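Local atomic coordinates of type VII secretion system protein EssB (Staphylococcus aureus, PDB entry 4ANN), a protein that forms a membrane component of the Ess type VII secretion system and is probably required for secretion of EsxA and EsxB. Residues 76-90 / 142-154. Sequence-based numbering, arbitrary orientation.
Sequences KSFTKNEKLRYLLNI and RYKALVICAFNEK
K83 and L87 of helix 80-89 pack on A150 and F151 of helix 136-151 in an antiparallel helix pair. The segment axes approach to 10.7 Å at 167°. The pair lies in the helical part of the cytoplasmic fragment, whose family belongs to the protein-kinase clan. L87 is a knob in the hole formed by L146, V147, A150 and F151. L87 CD1 lies 3.7 Å from F151 CE2, and both methyls touch A150 CB. In return, the F151 ring fits among K80, K83, L84 and L87. K83 CD sits over the centre of one face of the F151 ring, 3.8 Å from its centroid. L84 CD2 comes in at the edge, against CZ. The ring of F173 also meets F151.

K83 has CG anti to the backbone N (chi1 -177°), and a bend at chi3 leaves the ammonium above the F151 face, a cation-pi contact of 4.7 Å from K83 NZ to the F151 ring centroid. K83 NZ donates to A150 O, in the last turn of helix 136-151, at 2.9 Å, and to K76 O. Water 2 bridges the same two carbonyls. The extended K76 chain runs past C149 O, and K76 NZ donates to water 1, which may in turn donate to N152 O.

At the other end, I90 CG2 covers one face of the Y143 ring, offset toward the rim, while I90 CD1 meets L146 CD1. Y143 OH donates to L87 O at 2.6 Å, tilted 23° from the carbonyl plane; I90 N reaches the same oxygen from the opposite face.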
ATOM      1  N   LYS A  76      -3.035   8.280  12.452  1.00  6.49           N
ATOM      2  CA  LYS A  76      -3.704   9.570  12.347  1.00  6.61           C
ATOM      3  C   LYS A  76      -3.686  10.355  13.644  1.00  7.34           C
ATOM      4  O   LYS A  76      -3.733  11.588  13.618  1.00  8.95           O
ATOM      5  CB  LYS A  76      -5.135   9.382  11.855  1.00  7.54           C
ATOM      6  CG  LYS A  76      -5.216   8.787  10.471  1.00  8.12           C
ATOM      7  CD  LYS A  76      -6.610   8.573   9.933  1.00  9.03           C
ATOM      8  CE  LYS A  76      -6.655   7.968   8.582  1.00  8.57           C
ATOM      9  NZ  LYS A  76      -8.035   7.786   8.091  1.00  9.52           N
ATOM     10  N   SER A  77      -3.592   9.666  14.781  1.00  6.71           N
ATOM     11  CA  SER A  77      -3.546  10.280  16.075  1.00  7.32           C
ATOM     12  C   SER A  77      -2.133  10.455  16.606  1.00  6.45           C
ATOM     13  O   SER A  77      -1.969  10.897  17.754  1.00  7.30           O
ATOM     14  CB  SER A  77      -4.397   9.450  17.080  1.00  8.78           C
ATOM     15  OG  SER A  77      -4.049   8.080  17.082  1.00  9.25           O
ATOM     16  N   PHE A  78      -1.115  10.120  15.824  1.00  6.28           N
ATOM     17  CA  PHE A  78       0.275  10.281  16.258  1.00  6.37           C
ATOM     18  C   PHE A  78       0.670  11.724  16.367  1.00  6.38           C
ATOM     19  O   PHE A  78       0.121  12.618  15.716  1.00  7.52           O
ATOM     20  CB  PHE A  78       1.197   9.551  15.350  1.00  6.48           C
ATOM     21  CG  PHE A  78       1.264   8.056  15.374  1.00  6.66           C
ATOM     22  CD1 PHE A  78       0.430   7.284  16.183  1.00  7.26           C
ATOM     23  CD2 PHE A  78       2.186   7.384  14.586  1.00  7.59           C
ATOM     24  CE1 PHE A  78       0.532   5.910  16.178  1.00  8.52           C
ATOM     25  CE2 PHE A  78       2.301   6.036  14.580  1.00  9.26           C
ATOM     26  CZ  PHE A  78       1.469   5.289  15.369  1.00  9.10           C
ATOM     27  N   THR A  79       1.686  11.982  17.188  1.00  6.99           N
ATOM     28  CA  THR A  79       2.381  13.249  17.154  1.00  7.90           C
ATOM     29  C   THR A  79       2.877  13.553  15.757  1.00  7.99           C
ATOM     30  O   THR A  79       3.144  12.653  14.966  1.00  9.59           O
ATOM     31  CB  THR A  79       3.542  13.251  18.177  1.00 11.17           C
ATOM     32  OG1 THR A  79       4.480  12.233  17.799  1.00 16.34           O
ATOM     33  CG2 THR A  79       3.066  13.002  19.530  1.00 18.78           C
ATOM     34  N   LYS A  80       2.974  14.821  15.442  0.60  9.33           N
ATOM     35  CA  LYS A  80       3.315  15.194  14.081  0.60  9.28           C
ATOM     36  C   LYS A  80       4.657  14.582  13.667  0.60  8.52           C
ATOM     37  O   LYS A  80       4.788  14.171  12.506  0.60  8.13           O
ATOM     38  CB  LYS A  80       3.361  16.698  13.901  0.60 11.93           C
ATOM     39  CG  LYS A  80       3.858  17.180  12.557  0.60 15.35           C
ATOM     40  CD  LYS A  80       3.974  18.665  12.479  0.60 18.90           C
ATOM     41  CE  LYS A  80       5.126  19.266  13.254  0.60 25.16           C
ATOM     42  NZ  LYS A  80       6.411  18.549  13.092  0.60 35.07           N
ATOM     43  N   ASN A  81       5.731  14.744  14.384  0.50  9.09           N
ATOM     44  CA  ASN A  81       7.009  14.059  14.184  0.50  9.84           C
ATOM     45  C   ASN A  81       6.860  12.577  13.811  0.50  8.54           C
ATOM     46  O   ASN A  81       7.364  12.185  12.744  0.50 10.16           O
ATOM     47  CB  ASN A  81       8.027  14.189  15.308  0.50 11.73           C
ATOM     48  CG  ASN A  81       7.758  13.745  16.693  0.50 11.22           C
ATOM     49  OD1 ASN A  81       8.573  13.507  17.594  0.50 23.11           O
ATOM     50  ND2 ASN A  81       6.522  13.742  17.070  0.50 23.86           N
ATOM     51  N   GLU A  82       6.242  11.748  14.646  1.00  8.43           N
ATOM     52  CA  GLU A  82       6.152  10.313  14.392  1.00  7.96           C
ATOM     53  C   GLU A  82       5.264  10.038  13.201  1.00  6.89           C
ATOM     54  O   GLU A  82       5.552   9.128  12.381  1.00  7.47           O
ATOM     55  CB  GLU A  82       5.777   9.541  15.663  1.00  8.84           C
ATOM     56  CG  GLU A  82       6.859   9.485  16.707  1.00 10.03           C
ATOM     57  CD  GLU A  82       8.066   8.650  16.347  1.00 10.24           C
ATOM     58  OE1 GLU A  82       8.843   9.061  15.461  1.00 10.04           O
ATOM     59  OE2 GLU A  82       8.301   7.534  16.922  1.00 12.24           O
ATOM     60  N   LYS A  83       4.190  10.802  13.029  1.00  7.30           N
ATOM     61  CA  LYS A  83       3.357  10.681  11.841  1.00  6.71           C
ATOM     62  C   LYS A  83       4.156  10.912  10.582  1.00  6.22           C
ATOM     63  O   LYS A  83       4.066  10.157   9.615  1.00  6.72           O
ATOM     64  CB  LYS A  83       2.222  11.696  11.986  1.00  7.46           C
ATOM     65  CG  LYS A  83       1.221  11.620  10.843  1.00  7.91           C
ATOM     66  CD  LYS A  83       0.137  12.703  10.983  1.00  8.20           C
ATOM     67  CE  LYS A  83      -0.728  12.514  12.182  1.00  8.65           C
ATOM     68  NZ  LYS A  83      -1.838  13.486  12.222  1.00 10.00           N
ATOM     69  N   LEU A  84       4.933  11.981  10.563  1.00  6.58           N
ATOM     70  CA  LEU A  84       5.783  12.276   9.406  1.00  6.93           C
ATOM     71  C   LEU A  84       6.828  11.194   9.168  1.00  6.13           C
ATOM     72  O   LEU A  84       7.079  10.837   8.037  1.00  6.72           O
ATOM     73  CB  LEU A  84       6.458  13.642   9.554  1.00  7.55           C
ATOM     74  CG  LEU A  84       5.518  14.845   9.354  1.00  8.70           C
ATOM     75  CD1 LEU A  84       6.130  16.107   9.861  1.00 11.78           C
ATOM     76  CD2 LEU A  84       5.131  14.938   7.873  1.00  9.85           C
ATOM     77  N   ARG A  85       7.421  10.653  10.228  1.00  6.47           N
ATOM     78  CA  ARG A  85       8.403   9.580  10.067  1.00  6.19           C
ATOM     79  C   ARG A  85       7.770   8.397   9.329  1.00  5.87           C
ATOM     80  O   ARG A  85       8.354   7.838   8.387  1.00  6.59           O
ATOM     81  CB  ARG A  85       8.981   9.186  11.393  1.00  6.50           C
ATOM     82  CG  ARG A  85      10.053   8.120  11.278  1.00  7.11           C
ATOM     83  CD  ARG A  85      10.825   7.909  12.566  1.00  7.12           C
ATOM     84  NE  ARG A  85      10.064   7.299  13.663  1.00  7.25           N
ATOM     85  CZ  ARG A  85       9.878   6.024  13.839  1.00  6.91           C
ATOM     86  NH1 ARG A  85      10.318   5.151  12.944  1.00  7.81           N
ATOM     87  NH2 ARG A  85       9.226   5.607  14.908  1.00  8.05           N
ATOM     88  N   TYR A  86       6.596   7.971   9.797  1.00  5.85           N
ATOM     89  CA  TYR A  86       5.890   6.877   9.187  1.00  5.85           C
ATOM     90  C   TYR A  86       5.531   7.192   7.742  1.00  5.85           C
ATOM     91  O   TYR A  86       5.728   6.352   6.828  1.00  6.44           O
ATOM     92  CB  TYR A  86       4.634   6.525   9.982  1.00  6.04           C
ATOM     93  CG  TYR A  86       4.887   5.625  11.195  1.00  6.06           C
ATOM     94  CD1 TYR A  86       5.778   5.929  12.213  1.00  6.79           C
ATOM     95  CD2 TYR A  86       4.207   4.408  11.311  1.00  6.22           C
ATOM     96  CE1 TYR A  86       5.983   5.099  13.282  1.00  7.47           C
ATOM     97  CE2 TYR A  86       4.411   3.576  12.388  1.00  6.41           C
ATOM     98  CZ  TYR A  86       5.319   3.908  13.376  1.00  6.82           C
ATOM     99  OH  TYR A  86       5.551   3.086  14.441  1.00  7.92           O
ATOM    100  N   LEU A  87       4.997   8.381   7.486  1.00  5.73           N
ATOM    101  CA  LEU A  87       4.635   8.769   6.121  1.00  6.11           C
ATOM    102  C   LEU A  87       5.839   8.770   5.189  1.00  5.94           C
ATOM    103  O   LEU A  87       5.741   8.279   4.054  1.00  6.71           O
ATOM    104  CB  LEU A  87       3.955  10.120   6.115  1.00  6.45           C
ATOM    105  CG  LEU A  87       2.548  10.199   6.669  1.00  6.27           C
ATOM    106  CD1 LEU A  87       2.129  11.641   6.843  1.00  6.97           C
ATOM    107  CD2 LEU A  87       1.586   9.445   5.788  1.00  6.72           C
ATOM    108  N   LEU A  88       6.965   9.305   5.642  1.00  6.18           N
ATOM    109  CA  LEU A  88       8.191   9.311   4.862  1.00  6.33           C
ATOM    110  C   LEU A  88       8.627   7.899   4.540  1.00  6.57           C
ATOM    111  O   LEU A  88       9.107   7.609   3.439  1.00  8.84           O
ATOM    112  CB  LEU A  88       9.257  10.083   5.590  1.00  7.25           C
ATOM    113  CG  LEU A  88       9.148  11.613   5.472  1.00  8.28           C
ATOM    114  CD1 LEU A  88       9.909  12.318   6.578  1.00 10.44           C
ATOM    115  CD2 LEU A  88       9.669  12.070   4.097  1.00 11.16           C
ATOM    116  N   ASN A  89       8.473   6.989   5.491  1.00  5.92           N
ATOM    117  CA  ASN A  89       8.914   5.610   5.270  1.00  6.25           C
ATOM    118  C   ASN A  89       8.090   4.865   4.267  1.00  6.44           C
ATOM    119  O   ASN A  89       8.567   3.828   3.758  1.00  7.06           O
ATOM    120  CB  ASN A  89       8.954   4.844   6.595  1.00  6.39           C
ATOM    121  CG  ASN A  89      10.107   5.254   7.516  1.00  6.39           C
ATOM    122  OD1 ASN A  89      11.075   5.867   7.084  1.00  7.61           O
ATOM    123  ND2 ASN A  89       9.990   4.871   8.764  1.00  6.76           N
ATOM    124  N   ILE A  90       6.881   5.303   3.945  1.00  6.69           N
ATOM    125  CA  ILE A  90       6.022   4.574   2.983  1.00  7.01           C
ATOM    126  C   ILE A  90       6.736   4.359   1.666  1.00  7.65           C
ATOM    127  O   ILE A  90       6.548   3.348   0.993  1.00  8.84           O
ATOM    128  CB  ILE A  90       4.683   5.296   2.794  1.00  7.30           C
ATOM    129  CG1 ILE A  90       3.852   5.245   4.067  1.00  7.26           C
ATOM    130  CG2 ILE A  90       3.935   4.779   1.563  1.00  9.20           C
ATOM    131  CD1 ILE A  90       2.605   6.118   4.048  1.00  7.56           C
ATOM    132  N   ARG A 142      -1.923   8.178  -4.916  1.00  7.06           N
ATOM    133  CA  ARG A 142      -2.277   7.396  -3.718  1.00  6.46           C
ATOM    134  C   ARG A 142      -1.442   7.815  -2.508  1.00  6.41           C
ATOM    135  O   ARG A 142      -1.962   7.919  -1.378  1.00  6.65           O
ATOM    136  CB  ARG A 142      -2.169   5.919  -4.037  1.00  6.64           C
ATOM    137  CG  ARG A 142      -3.234   5.427  -4.967  1.00  7.55           C
ATOM    138  CD  ARG A 142      -2.971   4.007  -5.487  1.00  9.02           C
ATOM    139  NE  ARG A 142      -4.154   3.548  -6.178  1.00 10.93           N
ATOM    140  CZ  ARG A 142      -5.172   2.907  -5.624  1.00 12.04           C
ATOM    141  NH1 ARG A 142      -5.184   2.479  -4.351  1.00 10.83           N
ATOM    142  NH2 ARG A 142      -6.201   2.609  -6.371  1.00 17.86           N
ATOM    143  N   TYR A 143      -0.151   8.071  -2.695  1.00  6.24           N
ATOM    144  CA  TYR A 143       0.701   8.534  -1.595  1.00  6.13           C
ATOM    145  C   TYR A 143       0.212   9.876  -1.059  1.00  5.81           C
ATOM    146  O   TYR A 143       0.096  10.082   0.150  1.00  5.91           O
ATOM    147  CB  TYR A 143       2.152   8.537  -2.100  1.00  7.03           C
ATOM    148  CG  TYR A 143       3.219   8.592  -1.062  1.00  7.22           C
ATOM    149  CD1 TYR A 143       3.069   8.764   0.305  1.00  8.39           C
ATOM    150  CD2 TYR A 143       4.523   8.438  -1.494  1.00 14.16           C
ATOM    151  CE1 TYR A 143       4.144   8.816   1.161  1.00  8.35           C
ATOM    152  CE2 TYR A 143       5.613   8.482  -0.638  1.00 15.42           C
ATOM    153  CZ  TYR A 143       5.408   8.639   0.707  1.00 10.51           C
ATOM    154  OH  TYR A 143       6.501   8.686   1.566  1.00 12.89           O
ATOM    155  N   LYS A 144      -0.120  10.804  -1.959  1.00  6.02           N
ATOM    156  CA  LYS A 144      -0.671  12.069  -1.568  1.00  6.26           C
ATOM    157  C   LYS A 144      -1.934  11.901  -0.741  1.00  6.00           C
ATOM    158  O   LYS A 144      -2.141  12.579   0.272  1.00  5.99           O
ATOM    159  CB  LYS A 144      -0.960  12.934  -2.801  1.00  6.67           C
ATOM    160  CG  LYS A 144       0.268  13.452  -3.508  1.00  6.93           C
ATOM    161  CD  LYS A 144      -0.024  14.101  -4.835  1.00  7.49           C
ATOM    162  CE  LYS A 144       1.167  14.816  -5.403  1.00  8.20           C
ATOM    163  NZ  LYS A 144       0.846  15.434  -6.738  1.00  9.74           N
ATOM    164  N   ALA A 145      -2.814  11.010  -1.199  1.00  5.81           N
ATOM    165  CA  ALA A 145      -4.053  10.765  -0.492  1.00  5.99           C
ATOM    166  C   ALA A 145      -3.795  10.215   0.913  1.00  5.47           C
ATOM    167  O   ALA A 145      -4.474  10.617   1.872  1.00  6.11           O
ATOM    168  CB  ALA A 145      -4.964   9.861  -1.280  1.00  5.94           C
ATOM    169  N   LEU A 146      -2.834   9.331   1.065  1.00  5.61           N
ATOM    170  CA  LEU A 146      -2.460   8.848   2.388  1.00  5.46           C
ATOM    171  C   LEU A 146      -1.974   9.979   3.292  1.00  5.61           C
ATOM    172  O   LEU A 146      -2.313  10.054   4.470  1.00  6.14           O
ATOM    173  CB  LEU A 146      -1.387   7.747   2.318  1.00  6.25           C
ATOM    174  CG  LEU A 146      -1.835   6.411   1.704  1.00  6.37           C
ATOM    175  CD1 LEU A 146      -0.639   5.488   1.584  1.00  7.85           C
ATOM    176  CD2 LEU A 146      -2.906   5.735   2.494  1.00  6.92           C
ATOM    177  N   VAL A 147      -1.136  10.884   2.757  1.00  5.67           N
ATOM    178  CA  VAL A 147      -0.654  12.007   3.542  1.00  5.76           C
ATOM    179  C   VAL A 147      -1.833  12.860   4.026  1.00  5.86           C
ATOM    180  O   VAL A 147      -1.929  13.257   5.186  1.00  6.41           O
ATOM    181  CB  VAL A 147       0.356  12.832   2.740  1.00  6.36           C
ATOM    182  CG1 VAL A 147       0.673  14.141   3.470  1.00  7.39           C
ATOM    183  CG2 VAL A 147       1.629  12.041   2.449  1.00  6.83           C
ATOM    184  N   ILE A 148      -2.750  13.188   3.096  1.00  6.01           N
ATOM    185  CA  ILE A 148      -3.902  14.009   3.440  1.00  5.83           C
ATOM    186  C   ILE A 148      -4.724  13.340   4.511  1.00  5.63           C
ATOM    187  O   ILE A 148      -5.147  13.964   5.493  1.00  6.32           O
ATOM    188  CB  ILE A 148      -4.722  14.306   2.158  1.00  6.07           C
ATOM    189  CG1 ILE A 148      -3.928  15.233   1.241  1.00  7.30           C
ATOM    190  CG2 ILE A 148      -6.094  14.858   2.515  1.00  6.94           C
ATOM    191  CD1 ILE A 148      -4.499  15.393  -0.138  1.00 10.59           C
ATOM    192  N   CYS A 149      -4.997  12.040   4.345  1.00  5.54           N
ATOM    193  CA  CYS A 149      -5.781  11.303   5.338  1.00  5.77           C
ATOM    194  C   CYS A 149      -5.115  11.254   6.686  1.00  5.94           C
ATOM    195  O   CYS A 149      -5.764  11.347   7.727  1.00  6.66           O
ATOM    196  CB  CYS A 149      -6.068   9.897   4.831  1.00  6.15           C
ATOM    197  SG  CYS A 149      -7.241   9.820   3.460  1.00  6.88           S
ATOM    198  N   ALA A 150      -3.781  11.108   6.712  1.00  5.93           N
ATOM    199  CA  ALA A 150      -3.059  11.046   7.978  1.00  6.39           C
ATOM    200  C   ALA A 150      -3.222  12.358   8.753  1.00  6.17           C
ATOM    201  O   ALA A 150      -3.194  12.301   9.994  1.00  7.43           O
ATOM    202  CB  ALA A 150      -1.592  10.735   7.748  1.00  7.07           C
ATOM    203  N   PHE A 151      -3.333  13.473   8.066  1.00  6.25           N
ATOM    204  CA  PHE A 151      -3.448  14.801   8.675  1.00  6.76           C
ATOM    205  C   PHE A 151      -4.887  15.245   8.899  1.00  7.06           C
ATOM    206  O   PHE A 151      -5.099  16.250   9.571  1.00  9.76           O
ATOM    207  CB  PHE A 151      -2.627  15.829   7.911  1.00  7.56           C
ATOM    208  CG  PHE A 151      -1.174  15.770   8.288  1.00  7.47           C
ATOM    209  CD1 PHE A 151      -0.703  16.508   9.345  1.00  9.97           C
ATOM    210  CD2 PHE A 151      -0.286  14.972   7.595  1.00  8.09           C
ATOM    211  CE1 PHE A 151       0.636  16.479   9.706  1.00 11.31           C
ATOM    212  CE2 PHE A 151       1.052  14.957   7.933  1.00  8.63           C
ATOM    213  CZ  PHE A 151       1.516  15.695   8.976  1.00 10.03           C
ATOM    214  N   ASN A 152      -5.884  14.500   8.427  1.00  6.83           N
ATOM    215  CA  ASN A 152      -7.280  14.874   8.680  1.00  7.41           C
ATOM    216  C   ASN A 152      -8.085  13.586   8.656  1.00  6.44           C
ATOM    217  O   ASN A 152      -8.389  13.046   7.580  1.00  6.55           O
ATOM    218  CB  ASN A 152      -7.773  15.879   7.656  1.00  9.14           C
ATOM    219  CG  ASN A 152      -9.207  16.318   7.938  1.00 10.36           C
ATOM    220  OD1 ASN A 152      -9.920  15.713   8.697  1.00 11.78           O
ATOM    221  ND2 ASN A 152      -9.603  17.350   7.216  1.00 15.87           N
ATOM    222  N   GLU A 153      -8.469  13.108   9.840  0.67  7.19           N
ATOM    223  CA  GLU A 153      -9.149  11.840   9.959  0.67  7.54           C
ATOM    224  C   GLU A 153     -10.535  11.810   9.304  0.67  6.53           C
ATOM    225  O   GLU A 153     -11.056  10.749   9.091  0.67  7.30           O
ATOM    226  CB  GLU A 153      -9.327  11.432  11.447  0.67  9.68           C
ATOM    227  CG  GLU A 153     -10.307  12.328  12.209  0.67 11.34           C
ATOM    228  CD  GLU A 153     -10.605  11.949  13.631  0.67 14.98           C
ATOM    229  OE1 GLU A 153      -9.924  10.991  14.100  0.67 21.08           O
ATOM    230  OE2 GLU A 153     -11.524  12.499  14.323  0.67 10.66           O
ATOM    231  N   LYS A 154     -11.088  12.982   9.013  0.60  6.55           N
ATOM    232  CA  LYS A 154     -12.383  13.074   8.339  0.60  6.78           C
ATOM    233  C   LYS A 154     -12.313  12.713   6.857  0.60  6.87           C
ATOM    234  O   LYS A 154     -13.347  12.449   6.248  0.60  7.43           O
ATOM    235  CB  LYS A 154     -12.975  14.458   8.527  0.60  8.24           C
ATOM    236  CG  LYS A 154     -13.270  14.741  10.010  0.60  9.00           C
ATOM    237  CD  LYS A 154     -13.896  16.069  10.301  0.60 11.21           C
ATOM    238  CE  LYS A 154     -13.032  17.246   9.971  0.60 11.67           C
ATOM    239  NZ  LYS A 154     -11.704  17.138  10.670  0.60 11.09           N
TER
HETATM  240  O   HOH W   1      -8.555  10.233   6.919  1.00  7.20           O
HETATM  241  O   HOH W   2      -5.198  13.267  11.848  1.00 24.91           O